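Long-range contact in protein Rv1364c/MT1410 (PDB 3KE6), which probably acts as a multidomain regulator of a sigma factor, joining a PP2C-type phosphatase domain to an anti-sigma-factor serine kinase domain: residues T187-E199 with T235-D247. Sequence-based numbering, arbitrary orientation.
With MN (manganese (II) ion), chain F.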
loop_
_atom_site.group_PDB
_atom_site.type_symbol
_atom_site.label_atom_id
_atom_site.label_comp_id
_atom_site.label_asym_id
_atom_site.label_seq_id
_atom_site.Cartn_x
_atom_site.Cartn_y
_atom_site.Cartn_z
ATOM N N THR A 187 4.345 -4.413 -15.166
ATOM C CA THR A 187 5.495 -4.321 -16.048
ATOM C C THR A 187 5.249 -5.175 -17.277
ATOM O O THR A 187 4.355 -6.026 -17.278
ATOM C CB THR A 187 6.814 -4.750 -15.367
ATOM O OG1 THR A 187 6.623 -5.971 -14.642
ATOM C CG2 THR A 187 7.302 -3.654 -14.440
ATOM N N ASP A 188 6.061 -4.947 -18.311
ATOM C CA ASP A 188 5.904 -5.601 -19.604
ATOM C C ASP A 188 6.044 -7.119 -19.528
ATOM O O ASP A 188 5.608 -7.845 -20.433
ATOM C CB ASP A 188 6.872 -4.998 -20.657
ATOM C CG ASP A 188 8.361 -5.151 -20.296
ATOM O OD1 ASP A 188 8.716 -5.835 -19.310
ATOM O OD2 ASP A 188 9.194 -4.559 -21.015
ATOM N N GLY A 189 6.644 -7.599 -18.445
ATOM C CA GLY A 189 6.752 -9.033 -18.216
ATOM C C GLY A 189 5.399 -9.705 -18.140
ATOM O O GLY A 189 5.266 -10.874 -18.481
ATOM N N LEU A 190 4.391 -8.964 -17.699
ATOM C CA LEU A 190 3.057 -9.515 -17.542
ATOM C C LEU A 190 2.403 -9.798 -18.882
ATOM O O LEU A 190 1.687 -10.786 -19.028
ATOM C CB LEU A 190 2.188 -8.561 -16.724
ATOM C CG LEU A 190 0.858 -9.097 -16.195
ATOM C CD1 LEU A 190 0.996 -10.429 -15.444
ATOM C CD2 LEU A 190 0.248 -8.039 -15.312
ATOM N N ILE A 191 2.661 -8.951 -19.868
ATOM C CA ILE A 191 1.996 -9.100 -21.157
ATOM C C ILE A 191 2.886 -9.625 -22.287
ATOM O O ILE A 191 2.366 -10.031 -23.309
ATOM C CB ILE A 191 1.266 -7.802 -21.582
ATOM C CG1 ILE A 191 2.218 -6.600 -21.589
ATOM C CG2 ILE A 191 0.079 -7.548 -20.639
ATOM C CD1 ILE A 191 1.584 -5.340 -22.163
ATOM N N GLU A 192 4.208 -9.637 -22.098
ATOM C CA GLU A 192 5.134 -10.225 -23.080
ATOM C C GLU A 192 5.561 -11.620 -22.639
ATOM O O GLU A 192 6.739 -11.877 -22.396
ATOM C CB GLU A 192 6.365 -9.342 -23.283
ATOM C CG GLU A 192 6.032 -7.905 -23.628
ATOM C CD GLU A 192 6.991 -7.303 -24.638
ATOM O OE1 GLU A 192 7.871 -6.513 -24.216
ATOM O OE2 GLU A 192 6.859 -7.626 -25.852
ATOM N N ARG A 193 4.581 -12.511 -22.553
ATOM C CA ARG A 193 4.781 -13.891 -22.101
ATOM C C ARG A 193 5.195 -14.766 -23.295
ATOM O O ARG A 193 4.793 -14.485 -24.428
ATOM C CB ARG A 193 3.483 -14.428 -21.460
ATOM C CG ARG A 193 2.926 -13.509 -20.353
ATOM C CD ARG A 193 1.547 -13.914 -19.844
ATOM N NE ARG A 193 0.446 -13.446 -20.695
ATOM C CZ ARG A 193 -0.427 -14.229 -21.335
ATOM N NH1 ARG A 193 -0.366 -15.555 -21.245
ATOM N NH2 ARG A 193 -1.382 -13.680 -22.079
ATOM N N PRO A 194 6.012 -15.814 -23.048
ATOM C CA PRO A 194 6.417 -16.754 -24.096
ATOM C C PRO A 194 5.250 -17.247 -24.964
ATOM O O PRO A 194 4.163 -17.534 -24.440
ATOM C CB PRO A 194 7.035 -17.930 -23.320
ATOM C CG PRO A 194 7.350 -17.427 -21.981
ATOM C CD PRO A 194 6.631 -16.133 -21.748
ATOM N N GLY A 195 5.491 -17.329 -26.276
ATOM C CA GLY A 195 4.515 -17.844 -27.232
ATOM C C GLY A 195 3.187 -17.108 -27.246
ATOM O O GLY A 195 2.143 -17.721 -27.464
ATOM N N ARG A 196 3.218 -15.799 -27.008
ATOM C CA ARG A 196 2.001 -14.978 -27.000
ATOM C C ARG A 196 2.270 -13.603 -27.631
ATOM O O ARG A 196 3.143 -12.863 -27.167
ATOM C CB ARG A 196 1.477 -14.794 -25.567
ATOM C CG ARG A 196 1.104 -16.088 -24.805
ATOM C CD ARG A 196 -0.378 -16.356 -24.831
ATOM N NE ARG A 196 -0.889 -16.372 -26.190
ATOM C CZ ARG A 196 -2.177 -16.386 -26.519
ATOM N NH1 ARG A 196 -3.129 -16.400 -25.591
ATOM N NH2 ARG A 196 -2.508 -16.401 -27.804
ATOM N N PRO A 197 1.525 -13.253 -28.698
ATOM C CA PRO A 197 1.729 -11.950 -29.321
ATOM C C PRO A 197 1.107 -10.818 -28.507
ATOM O O PRO A 197 0.067 -11.008 -27.866
ATOM C CB PRO A 197 1.039 -12.097 -30.678
ATOM C CG PRO A 197 -0.013 -13.096 -30.460
ATOM C CD PRO A 197 0.465 -14.024 -29.375
ATOM N N LEU A 198 1.745 -9.651 -28.571
ATOM C CA LEU A 198 1.426 -8.491 -27.722
ATOM C C LEU A 198 -0.056 -8.104 -27.637
ATOM O O LEU A 198 -0.591 -7.945 -26.540
ATOM C CB LEU A 198 2.231 -7.275 -28.192
ATOM C CG LEU A 198 3.704 -7.324 -27.805
ATOM C CD1 LEU A 198 4.552 -6.489 -28.771
ATOM C CD2 LEU A 198 3.869 -6.862 -26.339
ATOM N N GLU A 199 -0.698 -7.929 -28.789
ATOM C CA GLU A 199 -2.081 -7.447 -28.834
ATOM C C GLU A 199 -3.059 -8.504 -28.320
ATOM O O GLU A 199 -4.080 -8.156 -27.731
ATOM C CB GLU A 199 -2.453 -6.956 -30.246
ATOM C CG GLU A 199 -1.777 -5.629 -30.635
ATOM C CD GLU A 199 -1.470 -5.503 -32.133
ATOM O OE1 GLU A 199 -2.351 -5.801 -32.972
ATOM O OE2 GLU A 199 -0.338 -5.092 -32.475
ATOM N N THR A 235 -5.563 -12.883 -11.432
ATOM C CA THR A 235 -5.108 -12.394 -12.723
ATOM C C THR A 235 -3.725 -12.936 -13.038
ATOM O O THR A 235 -3.527 -13.587 -14.069
ATOM C CB THR A 235 -5.035 -10.867 -12.741
ATOM O OG1 THR A 235 -6.330 -10.334 -13.027
ATOM C CG2 THR A 235 -4.056 -10.391 -13.789
ATOM N N LEU A 236 -2.779 -12.687 -12.139
ATOM C CA LEU A 236 -1.375 -12.999 -12.418
ATOM C C LEU A 236 -1.097 -14.501 -12.557
ATOM O O LEU A 236 -0.316 -14.911 -13.415
ATOM C CB LEU A 236 -0.457 -12.370 -11.368
ATOM C CG LEU A 236 1.040 -12.368 -11.706
ATOM C CD1 LEU A 236 1.682 -11.042 -11.334
ATOM C CD2 LEU A 236 1.773 -13.544 -11.025
ATOM N N GLU A 237 -1.764 -15.308 -11.735
ATOM C CA GLU A 237 -1.519 -16.756 -11.689
ATOM C C GLU A 237 -2.221 -17.541 -12.809
ATOM O O GLU A 237 -1.734 -18.593 -13.218
ATOM C CB GLU A 237 -1.874 -17.308 -10.300
ATOM C CG GLU A 237 -0.941 -16.751 -9.197
ATOM C CD GLU A 237 -1.539 -16.823 -7.793
ATOM O OE1 GLU A 237 -1.943 -17.944 -7.375
ATOM O OE2 GLU A 237 -1.592 -15.761 -7.114
ATOM N N LEU A 238 -3.347 -17.035 -13.308
ATOM C CA LEU A 238 -3.950 -17.593 -14.517
ATOM C C LEU A 238 -3.170 -17.145 -15.762
ATOM O O LEU A 238 -2.901 -17.955 -16.650
ATOM C CB LEU A 238 -5.429 -17.218 -14.635
ATOM C CG LEU A 238 -6.348 -17.967 -13.669
ATOM C CD1 LEU A 238 -7.711 -17.296 -13.536
ATOM C CD2 LEU A 238 -6.505 -19.405 -14.105
ATOM N N LEU A 239 -2.792 -15.869 -15.827
ATOM C CA LEU A 239 -1.988 -15.386 -16.956
ATOM C C LEU A 239 -0.690 -16.181 -17.139
ATOM O O LEU A 239 -0.246 -16.384 -18.270
ATOM C CB LEU A 239 -1.638 -13.900 -16.824
ATOM C CG LEU A 239 -2.648 -12.808 -17.192
ATOM C CD1 LEU A 239 -1.881 -11.541 -17.560
ATOM C CD2 LEU A 239 -3.582 -13.200 -18.321
ATOM N N LEU A 240 -0.094 -16.634 -16.039
ATOM C CA LEU A 240 1.179 -17.352 -16.090
ATOM C C LEU A 240 1.056 -18.856 -15.833
ATOM O O LEU A 240 2.042 -19.581 -15.968
ATOM C CB LEU A 240 2.146 -16.742 -15.078
ATOM C CG LEU A 240 2.371 -15.232 -15.201
ATOM C CD1 LEU A 240 3.174 -14.725 -14.010
ATOM C CD2 LEU A 240 3.054 -14.881 -16.515
ATOM N N ARG A 241 -0.145 -19.310 -15.463
ATOM C CA ARG A 241 -0.415 -20.716 -15.124
ATOM C C ARG A 241 0.306 -21.693 -16.038
ATOM O O ARG A 241 1.113 -22.504 -15.578
ATOM C CB ARG A 241 -1.930 -20.995 -15.177
ATOM C CG ARG A 241 -2.331 -22.475 -15.150
ATOM C CD ARG A 241 -3.787 -22.684 -15.586
ATOM N NE ARG A 241 -4.753 -22.467 -14.500
ATOM C CZ ARG A 241 -6.055 -22.762 -14.563
ATOM N NH1 ARG A 241 -6.587 -23.294 -15.662
ATOM N NH2 ARG A 241 -6.836 -22.531 -13.520
ATOM N N SER A 242 -0.009 -21.609 -17.327
ATOM C CA SER A 242 0.535 -22.523 -18.326
ATOM C C SER A 242 1.696 -21.897 -19.091
ATOM O O SER A 242 2.673 -22.575 -19.427
ATOM C CB SER A 242 -0.563 -22.935 -19.320
ATOM O OG SER A 242 -1.026 -21.815 -20.063
ATOM N N THR A 243 1.577 -20.601 -19.354
ATOM C CA THR A 243 2.447 -19.911 -20.301
ATOM C C THR A 243 3.862 -19.622 -19.762
ATOM O O THR A 243 4.778 -19.351 -20.542
ATOM C CB THR A 243 1.786 -18.580 -20.725
ATOM O OG1 THR A 243 2.197 -18.231 -22.046
ATOM C CG2 THR A 243 2.139 -17.459 -19.752
ATOM N N GLY A 244 4.036 -19.659 -18.439
ATOM C CA GLY A 244 5.322 -19.331 -17.817
ATOM C C GLY A 244 5.679 -17.859 -17.955
ATOM O O GLY A 244 4.845 -17.044 -18.357
ATOM N N TYR A 245 6.926 -17.517 -17.637
ATOM C CA TYR A 245 7.397 -16.124 -17.710
ATOM C C TYR A 245 8.859 -16.071 -18.124
ATOM O O TYR A 245 9.601 -17.021 -17.882
ATOM C CB TYR A 245 7.170 -15.368 -16.374
ATOM C CG TYR A 245 7.851 -15.940 -15.123
ATOM C CD1 TYR A 245 7.664 -17.267 -14.731
ATOM C CD2 TYR A 245 8.642 -15.138 -14.307
ATOM C CE1 TYR A 245 8.270 -17.784 -13.583
ATOM C CE2 TYR A 245 9.250 -15.653 -13.147
ATOM C CZ TYR A 245 9.060 -16.979 -12.800
ATOM O OH TYR A 245 9.650 -17.510 -11.678
ATOM N N ASN A 246 9.265 -14.970 -18.756
ATOM C CA ASN A 246 10.664 -14.807 -19.187
ATOM C C ASN A 246 11.361 -13.476 -18.843
ATOM O O ASN A 246 12.529 -13.302 -19.187
ATOM C CB ASN A 246 10.789 -15.091 -20.693
ATOM C CG ASN A 246 10.175 -13.998 -21.562
ATOM O OD1 ASN A 246 9.948 -12.867 -21.111
ATOM N ND2 ASN A 246 9.923 -14.332 -22.831
ATOM N N ASP A 247 10.652 -12.550 -18.197
ATOM C CA ASP A 247 11.217 -11.268 -17.754
ATOM C C ASP A 247 10.870 -11.156 -16.263
ATOM O O ASP A 247 10.349 -12.102 -15.661
ATOM C CB ASP A 247 10.623 -10.097 -18.591
ATOM C CG ASP A 247 11.392 -8.763 -18.422
ATOM O OD1 ASP A 247 12.411 -8.757 -17.697
ATOM O OD2 ASP A 247 10.979 -7.694 -18.980
HETATM MN MN MN F . 10.866 -5.772 -18.772
HETATM O O HOH W 1 11.495 -5.481 -20.866
HETATM O O HOH W 2 12.909 -6.472 -18.282
HETATM O O HOH W 3 10.137 -6.589 -16.846
#
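Asp188 and Asp247 meet at a manganese ion in the acidic metal site of the PP2C-type phosphatase fold. Each gives one carboxylate oxygen: Asp188 OD1 binds manganese at 2.2 Å and Asp247 OD2 at 1.9 Å. The two side chains cross at about a right angle, their carboxylate planes 47° apart, and the cation allows the bound oxygens to lie side by side where like charges would otherwise repel. Asp71 and three waters complete the site. Asp247 reaches the metal because its chi1 of -167° swings CG to the far side from the backbone nitrogen, its CB lying 4.0 Å from Gly189 CA; the lack of a side chain on Gly189 suits this close approach.

Beyond the metal, the turn after strand 182-186 packs against the C-terminal part of helix 227-241. Leu190 and Leu239 cross at about a right angle, Leu190 CD1 resting 3.7 Å from Leu239 CD1, while Val249 and Leu208 extend this apolar patch.

Arg193 runs, buried, between the loop and that part of the helix. A bend at chi3 (-82°) turns its guanidinium so that Leu239 CD2 lies over one face and Thr243 CG2 at an edge. Arginine suits this place because its methylenes can pack on Leu240 CD2 and on the methyl of Thr243, Arg193 CD lying 3.6 Å from Thr243 CG2, while NH2 reaches a salt bridge with Glu204, which also pairs with Arg196. The compact ring of Pro194 covers the chain after the helix, its CG 3.5 Å from Thr243 O. Back at the metal, the O of water 1 donates a hydrogen bond of 2.5 Å to Asp188 OD2, the carboxylate oxygen that does not bind manganese.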